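Side-chain contacts in acyl-coenzyme A oxidase acox-1.2 (Caenorhabditis elegans, PDB 5K3J), which catalyses the FAD-dependent desaturation of ascaroside-CoA with five-carbon omega side chains, the first step of their peroxisomal beta-oxidation, passing electrons to oxygen: residues K82-N85 against Q86-R90; D588-Y591 against L592-K596; A642-P646 against S647-Y651. All coordinates share one frame; numbering follows the deposited sequence.

Contact 1 of 3, residues K82-N85 against Q86-R90; sequences KYLN and QLIDR
Y83 O receives the amide of L87 at 3.2 Å (Y83 O to L87 N), and L84 O receives that of I88 at 3.2 Å (L84 O to I88 N), the bonds of one short helical turn, helix 84-87. It belongs to the N-terminal part of the acyl-CoA oxidase and ends at I88, where the backbone leaves helical geometry. Q86 N adds a weak bond to the Y83 carbonyl.

On the outer side, Y83 and Q86 run alongside one another, ring and amide planes 69° apart. Q86 NE2 comes obliquely to within 3.6 Å of Y83 CD1, while Q86 OE1 lies at the ring edge, in its plane. K82 CE lies over one face of the same ring, toward its rim, and the bend at the end of the lysine chain brings NZ to the neighbourhood of Q86 NE2. Y83 OH is bonded to E54.

The inner side is apolar. L87 CD1 meets Y83 CB at 3.7 Å. L84 has CG anti to the backbone N (chi1 -170°), which brings CD1 to I88 CD1, just past the helix end and 3.6 Å away. Helices 36-49 and 93-103 cover this side through A48, I45 and L99, and R41 holds L87 O.

Beyond I88 the chain folds back, and R90 crosses L84 at about a right angle, R90 CG being 4.1 Å from L84 CD2. The R90 guanidinium then lies nearly parallel to the N85 amide, their planes 6° apart, with N85 OD1 4.0 Å from R90 NE.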
ATOM      1  N   LYS A  82     -11.113 -26.844 -20.338  1.00 53.50           N
ATOM      2  CA  LYS A  82     -12.062 -27.795 -20.907  1.00 54.24           C
ATOM      3  C   LYS A  82     -13.354 -27.094 -21.314  1.00 53.18           C
ATOM      4  O   LYS A  82     -13.851 -27.282 -22.425  1.00 51.67           O
ATOM      5  CB  LYS A  82     -12.361 -28.917 -19.912  1.00 60.77           C
ATOM      6  CG  LYS A  82     -13.775 -29.467 -20.009  1.00 70.38           C
ATOM      7  CD  LYS A  82     -14.080 -30.459 -18.904  1.00 77.55           C
ATOM      8  CE  LYS A  82     -15.580 -30.563 -18.687  1.00 81.33           C
ATOM      9  NZ  LYS A  82     -16.334 -30.594 -19.973  1.00 81.99           N
ATOM     10  N   TYR A  83     -13.890 -26.278 -20.412  1.00 49.47           N
ATOM     11  CA  TYR A  83     -15.135 -25.562 -20.669  1.00 50.80           C
ATOM     12  C   TYR A  83     -14.930 -24.321 -21.539  1.00 50.36           C
ATOM     13  O   TYR A  83     -15.882 -23.585 -21.799  1.00 50.70           O
ATOM     14  CB  TYR A  83     -15.801 -25.149 -19.353  1.00 51.69           C
ATOM     15  CG  TYR A  83     -16.447 -26.281 -18.578  1.00 56.37           C
ATOM     16  CD1 TYR A  83     -17.634 -26.860 -19.014  1.00 58.32           C
ATOM     17  CD2 TYR A  83     -15.886 -26.753 -17.397  1.00 55.71           C
ATOM     18  CE1 TYR A  83     -18.233 -27.888 -18.307  1.00 61.56           C
ATOM     19  CE2 TYR A  83     -16.479 -27.780 -16.681  1.00 57.74           C
ATOM     20  CZ  TYR A  83     -17.652 -28.342 -17.141  1.00 61.75           C
ATOM     21  OH  TYR A  83     -18.244 -29.364 -16.435  1.00 63.80           O
ATOM     22  N   LEU A  84     -13.701 -24.093 -21.999  1.00 48.11           N
ATOM     23  CA  LEU A  84     -13.370 -22.847 -22.690  1.00 46.80           C
ATOM     24  C   LEU A  84     -14.136 -22.664 -24.004  1.00 47.26           C
ATOM     25  O   LEU A  84     -14.620 -21.570 -24.292  1.00 45.46           O
ATOM     26  CB  LEU A  84     -11.864 -22.763 -22.960  1.00 41.44           C
ATOM     27  CG  LEU A  84     -11.370 -21.405 -23.469  1.00 41.50           C
ATOM     28  CD1 LEU A  84     -11.715 -20.319 -22.473  1.00 41.04           C
ATOM     29  CD2 LEU A  84      -9.872 -21.413 -23.741  1.00 45.03           C
ATOM     30  N   ASN A  85     -14.246 -23.728 -24.795  1.00 77.74           N
ATOM     31  CA  ASN A  85     -14.894 -23.641 -26.103  1.00 87.20           C
ATOM     32  C   ASN A  85     -16.414 -23.597 -26.021  1.00 88.50           C
ATOM     33  O   ASN A  85     -17.089 -23.221 -26.979  1.00 93.44           O
ATOM     34  CB  ASN A  85     -14.464 -24.810 -26.986  1.00 89.81           C
ATOM     35  CG  ASN A  85     -13.299 -24.457 -27.884  1.00 93.38           C
ATOM     36  OD1 ASN A  85     -12.828 -23.320 -27.887  1.00 87.88           O
ATOM     37  ND2 ASN A  85     -12.822 -25.432 -28.650  1.00 85.43           N
ATOM     38  N   GLN A  86     -16.949 -23.993 -24.872  1.00 46.54           N
ATOM     39  CA  GLN A  86     -18.382 -23.900 -24.640  1.00 42.77           C
ATOM     40  C   GLN A  86     -18.767 -22.459 -24.335  1.00 39.29           C
ATOM     41  O   GLN A  86     -19.726 -21.916 -24.889  1.00 46.92           O
ATOM     42  CB  GLN A  86     -18.812 -24.786 -23.473  1.00 41.14           C
ATOM     43  CG  GLN A  86     -18.477 -26.251 -23.591  1.00 42.78           C
ATOM     44  CD  GLN A  86     -19.137 -27.054 -22.488  1.00 39.72           C
ATOM     45  OE1 GLN A  86     -20.148 -26.636 -21.917  1.00 36.36           O
ATOM     46  NE2 GLN A  86     -18.565 -28.208 -22.175  1.00 40.45           N
ATOM     47  N   LEU A  87     -17.989 -21.846 -23.450  1.00 35.09           N
ATOM     48  CA  LEU A  87     -18.365 -20.594 -22.809  1.00 32.88           C
ATOM     49  C   LEU A  87     -18.038 -19.345 -23.620  1.00 31.52           C
ATOM     50  O   LEU A  87     -18.779 -18.363 -23.564  1.00 28.92           O
ATOM     51  CB  LEU A  87     -17.691 -20.505 -21.438  1.00 31.50           C
ATOM     52  CG  LEU A  87     -18.091 -21.592 -20.436  1.00 31.29           C
ATOM     53  CD1 LEU A  87     -17.098 -21.692 -19.280  1.00 32.67           C
ATOM     54  CD2 LEU A  87     -19.499 -21.346 -19.915  1.00 30.37           C
ATOM     55  N   ILE A  88     -16.926 -19.360 -24.353  1.00 44.87           N
ATOM     56  CA  ILE A  88     -16.528 -18.176 -25.119  1.00 46.99           C
ATOM     57  C   ILE A  88     -15.925 -18.446 -26.498  1.00 51.70           C
ATOM     58  O   ILE A  88     -15.701 -19.591 -26.893  1.00 47.19           O
ATOM     59  CB  ILE A  88     -15.474 -17.328 -24.370  1.00 48.28           C
ATOM     60  CG1 ILE A  88     -14.160 -18.110 -24.232  1.00 49.56           C
ATOM     61  CG2 ILE A  88     -15.988 -16.838 -23.024  1.00 48.90           C
ATOM     62  CD1 ILE A  88     -12.989 -17.254 -23.802  1.00 50.80           C
ATOM     63  N   ASP A  89     -15.656 -17.353 -27.210  1.00 45.14           N
ATOM     64  CA  ASP A  89     -14.845 -17.363 -28.420  1.00 48.50           C
ATOM     65  C   ASP A  89     -13.379 -17.316 -27.999  1.00 50.92           C
ATOM     66  O   ASP A  89     -12.894 -16.277 -27.548  1.00 40.81           O
ATOM     67  CB  ASP A  89     -15.212 -16.176 -29.316  1.00 55.79           C
ATOM     68  CG  ASP A  89     -14.360 -16.088 -30.569  1.00 56.83           C
ATOM     69  OD1 ASP A  89     -13.726 -17.096 -30.947  1.00 55.75           O
ATOM     70  OD2 ASP A  89     -14.340 -15.000 -31.186  1.00 55.88           O
ATOM     71  N   ARG A  90     -12.691 -18.447 -28.135  1.00 51.25           N
ATOM     72  CA  ARG A  90     -11.347 -18.628 -27.591  1.00 55.54           C
ATOM     73  C   ARG A  90     -10.376 -17.503 -27.938  1.00 51.88           C
ATOM     74  O   ARG A  90      -9.582 -17.076 -27.098  1.00 57.68           O
ATOM     75  CB  ARG A  90     -10.763 -19.958 -28.070  1.00 59.90           C
ATOM     76  CG  ARG A  90      -9.349 -20.211 -27.573  1.00 68.59           C
ATOM     77  CD  ARG A  90      -8.560 -21.079 -28.539  1.00 72.58           C
ATOM     78  NE  ARG A  90      -8.963 -22.479 -28.488  1.00 77.35           N
ATOM     79  CZ  ARG A  90      -8.440 -23.428 -29.259  1.00 86.08           C
ATOM     80  NH1 ARG A  90      -7.495 -23.120 -30.141  1.00 87.42           N
ATOM     81  NH2 ARG A  90      -8.860 -24.681 -29.150  1.00 88.23           N
TER

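Contact 2 of 3, residues D588-Y591 against L592-K596; sequences DQLY and LYLEK
Backbone bonds come first between D588-Y591 and L592-K596, which are successive turns of helix 581-597 in the C-terminal helical region. L592 N bonds to D588 O at 3.1 Å, L594 N to L590 O at 3.2 Å, and E595 N to Y591 O at 3.2 Å, the last nearly straight at the hydrogen (170°). Y593 N is held less firmly, by weak bonds to both Q589 O and L590 O.

The apolar contacts centre on L594. Its CD2 touches L590 CD1 at 3.7 Å, the two leucines crossing obliquely, and also comes to the edge of the Y591 ring, 3.8 Å from Y591 CD1. One methyl, L594 CD2, thus touches the side chains both three and four residues back.

The polar and aromatic contact is that of Q589 with Y593. They lie side by side with amide and ring planes 88° apart, and Q589 OE1 stands in the plane of the ring at its edge, 3.6 Å from Y593 CE2. A bend in the glutamine chain (chi2 -75°) folds the amide toward the tyrosine; NE2 ends 4.0 Å from L592 CD2. Replacing Y593 by an alanine would probably leave the Q589 amide freer to turn and H560 without its stacking partner.

Around this, L590 and L594 pack on L561 of helix 549-569, which also carries H560. E595 and L594 also touch Q339 of helix 336-340, an FAD-binding residue, and L590 lies close to the ATP-binding H340. Y591 reaches across the dimer, packing on V521 and making a weak hydrogen bond to E522, both of the second subunit.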
ATOM      1  N   ASP A 588     -15.161  24.476  -4.267  1.00 90.13           N
ATOM      2  CA  ASP A 588     -16.600  24.396  -4.041  1.00 90.06           C
ATOM      3  C   ASP A 588     -17.254  23.457  -5.051  1.00 84.91           C
ATOM      4  O   ASP A 588     -18.170  22.708  -4.713  1.00 84.41           O
ATOM      5  CB  ASP A 588     -17.238  25.785  -4.126  1.00 91.23           C
ATOM      6  CG  ASP A 588     -17.711  26.293  -2.782  1.00 85.55           C
ATOM      7  OD1 ASP A 588     -18.306  25.501  -2.022  1.00 81.99           O
ATOM      8  OD2 ASP A 588     -17.489  27.488  -2.491  1.00 83.38           O
ATOM      9  N   GLN A 589     -16.769  23.502  -6.290  1.00 82.12           N
ATOM     10  CA  GLN A 589     -17.283  22.648  -7.360  1.00 86.71           C
ATOM     11  C   GLN A 589     -17.038  21.177  -7.066  1.00 80.88           C
ATOM     12  O   GLN A 589     -17.836  20.315  -7.432  1.00 76.37           O
ATOM     13  CB  GLN A 589     -16.644  23.013  -8.699  1.00 92.77           C
ATOM     14  CG  GLN A 589     -17.207  24.262  -9.344  1.00 95.97           C
ATOM     15  CD  GLN A 589     -18.569  24.034  -9.968  1.00 97.67           C
ATOM     16  OE1 GLN A 589     -18.685  23.398 -11.016  1.00102.01           O
ATOM     17  NE2 GLN A 589     -19.609  24.552  -9.326  1.00 96.69           N
ATOM     18  N   LEU A 590     -15.916  20.902  -6.415  1.00 76.40           N
ATOM     19  CA  LEU A 590     -15.574  19.550  -6.010  1.00 72.65           C
ATOM     20  C   LEU A 590     -16.660  18.975  -5.112  1.00 71.04           C
ATOM     21  O   LEU A 590     -17.200  17.900  -5.377  1.00 64.69           O
ATOM     22  CB  LEU A 590     -14.224  19.542  -5.292  1.00 74.47           C
ATOM     23  CG  LEU A 590     -13.867  18.372  -4.372  1.00 71.09           C
ATOM     24  CD1 LEU A 590     -13.749  17.076  -5.144  1.00 67.19           C
ATOM     25  CD2 LEU A 590     -12.570  18.668  -3.637  1.00 67.47           C
ATOM     26  N   TYR A 591     -16.988  19.716  -4.060  1.00 75.85           N
ATOM     27  CA  TYR A 591     -17.925  19.247  -3.047  1.00 74.32           C
ATOM     28  C   TYR A 591     -19.363  19.183  -3.553  1.00 76.08           C
ATOM     29  O   TYR A 591     -20.155  18.373  -3.077  1.00 81.66           O
ATOM     30  CB  TYR A 591     -17.842  20.143  -1.812  1.00 74.64           C
ATOM     31  CG  TYR A 591     -16.440  20.249  -1.264  1.00 79.67           C
ATOM     32  CD1 TYR A 591     -15.625  19.128  -1.183  1.00 81.17           C
ATOM     33  CD2 TYR A 591     -15.920  21.468  -0.857  1.00 75.75           C
ATOM     34  CE1 TYR A 591     -14.338  19.214  -0.695  1.00 79.38           C
ATOM     35  CE2 TYR A 591     -14.632  21.567  -0.372  1.00 76.19           C
ATOM     36  CZ  TYR A 591     -13.847  20.436  -0.292  1.00 76.07           C
ATOM     37  OH  TYR A 591     -12.565  20.532   0.193  1.00 75.34           O
ATOM     38  N   LEU A 592     -19.695  20.036  -4.516  1.00 74.41           N
ATOM     39  CA  LEU A 592     -21.029  20.032  -5.100  1.00 79.23           C
ATOM     40  C   LEU A 592     -21.308  18.712  -5.806  1.00 73.11           C
ATOM     41  O   LEU A 592     -22.410  18.166  -5.724  1.00 68.74           O
ATOM     42  CB  LEU A 592     -21.194  21.189  -6.084  1.00 85.05           C
ATOM     43  CG  LEU A 592     -22.526  21.208  -6.836  1.00 83.19           C
ATOM     44  CD1 LEU A 592     -23.682  21.448  -5.873  1.00 77.89           C
ATOM     45  CD2 LEU A 592     -22.518  22.243  -7.953  1.00 80.20           C
ATOM     46  N   TYR A 593     -20.296  18.201  -6.498  1.00 66.80           N
ATOM     47  CA  TYR A 593     -20.453  16.986  -7.285  1.00 66.45           C
ATOM     48  C   TYR A 593     -20.221  15.720  -6.471  1.00 61.96           C
ATOM     49  O   TYR A 593     -20.578  14.631  -6.908  1.00 52.30           O
ATOM     50  CB  TYR A 593     -19.523  17.022  -8.495  1.00 71.22           C
ATOM     51  CG  TYR A 593     -20.034  17.936  -9.579  1.00 73.68           C
ATOM     52  CD1 TYR A 593     -21.140  17.579 -10.339  1.00 73.62           C
ATOM     53  CD2 TYR A 593     -19.428  19.161  -9.834  1.00 77.09           C
ATOM     54  CE1 TYR A 593     -21.624  18.407 -11.325  1.00 78.21           C
ATOM     55  CE2 TYR A 593     -19.908  19.999 -10.824  1.00 80.43           C
ATOM     56  CZ  TYR A 593     -21.005  19.615 -11.565  1.00 80.68           C
ATOM     57  OH  TYR A 593     -21.489  20.441 -12.552  1.00 83.39           O
ATOM     58  N   LEU A 594     -19.620  15.861  -5.295  1.00 60.86           N
ATOM     59  CA  LEU A 594     -19.634  14.773  -4.326  1.00 59.60           C
ATOM     60  C   LEU A 594     -21.078  14.526  -3.926  1.00 63.98           C
ATOM     61  O   LEU A 594     -21.577  13.402  -3.987  1.00 65.84           O
ATOM     62  CB  LEU A 594     -18.796  15.102  -3.090  1.00 60.51           C
ATOM     63  CG  LEU A 594     -17.345  14.626  -3.004  1.00 60.82           C
ATOM     64  CD1 LEU A 594     -16.972  13.741  -4.181  1.00 60.19           C
ATOM     65  CD2 LEU A 594     -16.408  15.817  -2.895  1.00 63.42           C
ATOM     66  N   GLU A 595     -21.743  15.603  -3.521  1.00 91.16           N
ATOM     67  CA  GLU A 595     -23.135  15.545  -3.104  1.00 89.40           C
ATOM     68  C   GLU A 595     -24.054  15.163  -4.258  1.00 85.30           C
ATOM     69  O   GLU A 595     -25.090  14.532  -4.054  1.00 78.98           O
ATOM     70  CB  GLU A 595     -23.571  16.887  -2.513  1.00 93.45           C
ATOM     71  CG  GLU A 595     -23.432  16.978  -1.002  1.00 99.34           C
ATOM     72  CD  GLU A 595     -21.993  17.094  -0.548  1.00100.40           C
ATOM     73  OE1 GLU A 595     -21.496  16.145   0.096  1.00 95.47           O
ATOM     74  OE2 GLU A 595     -21.364  18.139  -0.820  1.00 98.30           O
ATOM     75  N   LYS A 596     -23.669  15.542  -5.472  1.00 66.85           N
ATOM     76  CA  LYS A 596     -24.491  15.260  -6.642  1.00 72.23           C
ATOM     77  C   LYS A 596     -24.367  13.800  -7.076  1.00 71.86           C
ATOM     78  O   LYS A 596     -25.339  13.198  -7.531  1.00 67.02           O
ATOM     79  CB  LYS A 596     -24.114  16.186  -7.798  1.00 77.53           C
ATOM     80  CG  LYS A 596     -25.313  16.744  -8.549  1.00 77.21           C
ATOM     81  CD  LYS A 596     -24.881  17.435  -9.831  1.00 77.73           C
ATOM     82  CE  LYS A 596     -25.980  18.334 -10.377  1.00 75.64           C
ATOM     83  NZ  LYS A 596     -25.606  18.918 -11.695  1.00 72.06           N
TER

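Contact 3 of 3, residues A642-P646 against S647-Y651; sequences ADVLP and SVEKY
L645 O accepts two amides from the residues that follow it: V648 N at 2.8 Å, well above the carbonyl plane, and E649 N at 3.1 Å, nearly in line with the C=O bond. The next carbonyl takes over in step, with K650 N 3.0 Å from P646 O.

L645 CB touches V648 CG2 at 3.7 Å; V648 has CG1 anti to the backbone N (chi1 172°), which turns CG2 toward the leucine. S647 OG comes alongside L645 as well, 3.8 Å from its CB. V644 brushes the next turn more loosely, with CG1 4.5 Å from V648 CB and 4.3 Å from E649 OE1.

This is the N-terminal end of helix 646-661. L645 holds the N-cap position, and P646 begins the helix, a place where the missing proline N-H costs no helical bond. A wider pi-type turn follows at 648-651.

Farther along, K650 lays CG over the centre of the Y651 ring, and its extended chain brings NZ to the tyrosine hydroxyl in a weak bond, K650 NZ to Y651 OH 3.3 Å. E649 OE1 is held by a salt bridge to K653, one turn on. The second subunit lies against the start of the helix: K193 of that chain bonds to A642 O and packs on L645, H226 of that chain packs on V648, and T74 of that chain touches Y651.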
ATOM      1  N   ALA A 642     -10.484 -25.662  15.997  1.00 48.32           N
ATOM      2  CA  ALA A 642     -10.496 -26.150  17.368  1.00 46.72           C
ATOM      3  C   ALA A 642     -10.717 -24.991  18.335  1.00 48.56           C
ATOM      4  O   ALA A 642     -10.394 -23.841  18.026  1.00 49.96           O
ATOM      5  CB  ALA A 642      -9.202 -26.880  17.690  1.00 45.39           C
ATOM      6  N   ASP A 643     -11.272 -25.295  19.502  1.00 46.25           N
ATOM      7  CA  ASP A 643     -11.530 -24.278  20.509  1.00 46.71           C
ATOM      8  C   ASP A 643     -10.230 -23.924  21.225  1.00 48.03           C
ATOM      9  O   ASP A 643      -9.882 -22.751  21.359  1.00 42.27           O
ATOM     10  CB  ASP A 643     -12.587 -24.765  21.498  1.00 47.85           C
ATOM     11  CG  ASP A 643     -13.120 -23.656  22.372  1.00 52.18           C
ATOM     12  OD1 ASP A 643     -13.019 -22.479  21.969  1.00 56.18           O
ATOM     13  OD2 ASP A 643     -13.644 -23.967  23.462  1.00 59.91           O
ATOM     14  N   VAL A 644      -9.511 -24.949  21.670  1.00 48.43           N
ATOM     15  CA  VAL A 644      -8.206 -24.758  22.284  1.00 44.92           C
ATOM     16  C   VAL A 644      -7.124 -25.113  21.278  1.00 46.73           C
ATOM     17  O   VAL A 644      -6.979 -26.276  20.898  1.00 40.50           O
ATOM     18  CB  VAL A 644      -8.030 -25.618  23.547  1.00 45.42           C
ATOM     19  CG1 VAL A 644      -6.635 -25.436  24.120  1.00 46.43           C
ATOM     20  CG2 VAL A 644      -9.094 -25.277  24.583  1.00 44.65           C
ATOM     21  N   LEU A 645      -6.377 -24.103  20.842  1.00 40.33           N
ATOM     22  CA  LEU A 645      -5.307 -24.301  19.877  1.00 34.83           C
ATOM     23  C   LEU A 645      -4.233 -25.245  20.401  1.00 32.72           C
ATOM     24  O   LEU A 645      -3.823 -25.144  21.557  1.00 31.75           O
ATOM     25  CB  LEU A 645      -4.668 -22.961  19.499  1.00 37.34           C
ATOM     26  CG  LEU A 645      -5.531 -21.950  18.740  1.00 38.90           C
ATOM     27  CD1 LEU A 645      -4.725 -20.705  18.400  1.00 39.24           C
ATOM     28  CD2 LEU A 645      -6.112 -22.565  17.479  1.00 39.57           C
ATOM     29  N   PRO A 646      -3.787 -26.175  19.543  1.00 24.58           N
ATOM     30  CA  PRO A 646      -2.644 -27.060  19.788  1.00 24.85           C
ATOM     31  C   PRO A 646      -1.436 -26.298  20.331  1.00 25.99           C
ATOM     32  O   PRO A 646      -0.735 -26.782  21.222  1.00 30.47           O
ATOM     33  CB  PRO A 646      -2.355 -27.631  18.402  1.00 24.29           C
ATOM     34  CG  PRO A 646      -3.703 -27.681  17.751  1.00 22.40           C
ATOM     35  CD  PRO A 646      -4.472 -26.498  18.276  1.00 21.86           C
ATOM     36  N   SER A 647      -1.209 -25.100  19.806  1.00 33.81           N
ATOM     37  CA  SER A 647      -0.086 -24.281  20.245  1.00 31.28           C
ATOM     38  C   SER A 647      -0.319 -23.660  21.621  1.00 33.36           C
ATOM     39  O   SER A 647       0.635 -23.304  22.316  1.00 32.03           O
ATOM     40  CB  SER A 647       0.199 -23.182  19.222  1.00 29.13           C
ATOM     41  OG  SER A 647      -0.931 -22.342  19.050  1.00 28.23           O
ATOM     42  N   VAL A 648      -1.581 -23.519  22.016  1.00 30.23           N
ATOM     43  CA  VAL A 648      -1.894 -22.998  23.347  1.00 32.20           C
ATOM     44  C   VAL A 648      -1.663 -24.069  24.405  1.00 32.94           C
ATOM     45  O   VAL A 648      -1.088 -23.803  25.461  1.00 33.30           O
ATOM     46  CB  VAL A 648      -3.347 -22.497  23.453  1.00 35.61           C
ATOM     47  CG1 VAL A 648      -3.687 -22.147  24.898  1.00 38.44           C
ATOM     48  CG2 VAL A 648      -3.560 -21.296  22.561  1.00 36.49           C
ATOM     49  N   GLU A 649      -2.133 -25.276  24.112  1.00 38.97           N
ATOM     50  CA  GLU A 649      -1.938 -26.433  24.974  1.00 41.38           C
ATOM     51  C   GLU A 649      -0.457 -26.747  25.143  1.00 40.61           C
ATOM     52  O   GLU A 649      -0.008 -27.145  26.218  1.00 39.17           O
ATOM     53  CB  GLU A 649      -2.660 -27.646  24.387  1.00 43.54           C
ATOM     54  CG  GLU A 649      -2.571 -28.899  25.234  1.00 45.58           C
ATOM     55  CD  GLU A 649      -3.492 -28.849  26.441  1.00 49.36           C
ATOM     56  OE1 GLU A 649      -4.718 -28.684  26.254  1.00 43.53           O
ATOM     57  OE2 GLU A 649      -2.989 -28.968  27.578  1.00 50.28           O
ATOM     58  N   LYS A 650       0.300 -26.565  24.066  1.00 23.69           N
ATOM     59  CA  LYS A 650       1.713 -26.923  24.059  1.00 21.06           C
ATOM     60  C   LYS A 650       2.620 -25.850  24.657  1.00 20.07           C
ATOM     61  O   LYS A 650       3.624 -26.172  25.292  1.00 22.31           O
ATOM     62  CB  LYS A 650       2.169 -27.236  22.631  1.00 20.41           C
ATOM     63  CG  LYS A 650       3.655 -27.542  22.507  1.00 19.94           C
ATOM     64  CD  LYS A 650       4.049 -27.840  21.073  1.00 21.42           C
ATOM     65  CE  LYS A 650       5.530 -28.167  20.978  1.00 23.05           C
ATOM     66  NZ  LYS A 650       5.941 -28.421  19.570  1.00 24.90           N
ATOM     67  N   TYR A 651       2.284 -24.579  24.452  1.00 28.04           N
ATOM     68  CA  TYR A 651       3.171 -23.502  24.894  1.00 27.54           C
ATOM     69  C   TYR A 651       2.578 -22.574  25.953  1.00 27.37           C
ATOM     70  O   TYR A 651       3.233 -22.269  26.948  1.00 26.17           O
ATOM     71  CB  TYR A 651       3.620 -22.644  23.702  1.00 28.55           C
ATOM     72  CG  TYR A 651       4.494 -23.348  22.688  1.00 28.11           C
ATOM     73  CD1 TYR A 651       5.799 -23.706  22.999  1.00 27.23           C
ATOM     74  CD2 TYR A 651       4.023 -23.631  21.412  1.00 26.61           C
ATOM     75  CE1 TYR A 651       6.606 -24.343  22.074  1.00 25.73           C
ATOM     76  CE2 TYR A 651       4.822 -24.272  20.479  1.00 27.47           C
ATOM     77  CZ  TYR A 651       6.116 -24.625  20.816  1.00 29.27           C
ATOM     78  OH  TYR A 651       6.922 -25.258  19.898  1.00 32.62           O
TER

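In the fold
Contacts 1, 2 and 3 follow one another along the chain and lie far apart. Centre to centre, contact 1 is about 45 Å from contact 2 and 48 Å from contact 3, while contacts 2 and 3 are 54 Å apart; none touches another. Contact 1 belongs to the N-terminal family region and its short helix 84-87. The other two share the C-terminal oxidase region but occupy separate helices, 581-597 and 646-661. Contact 2 is the one near the nucleotide sites, with the Y591 side chain about 7 Å from ATP. Contact 3 lies about 42 Å from the chain's centre, against the second subunit, which Y591 of contact 2 also touches.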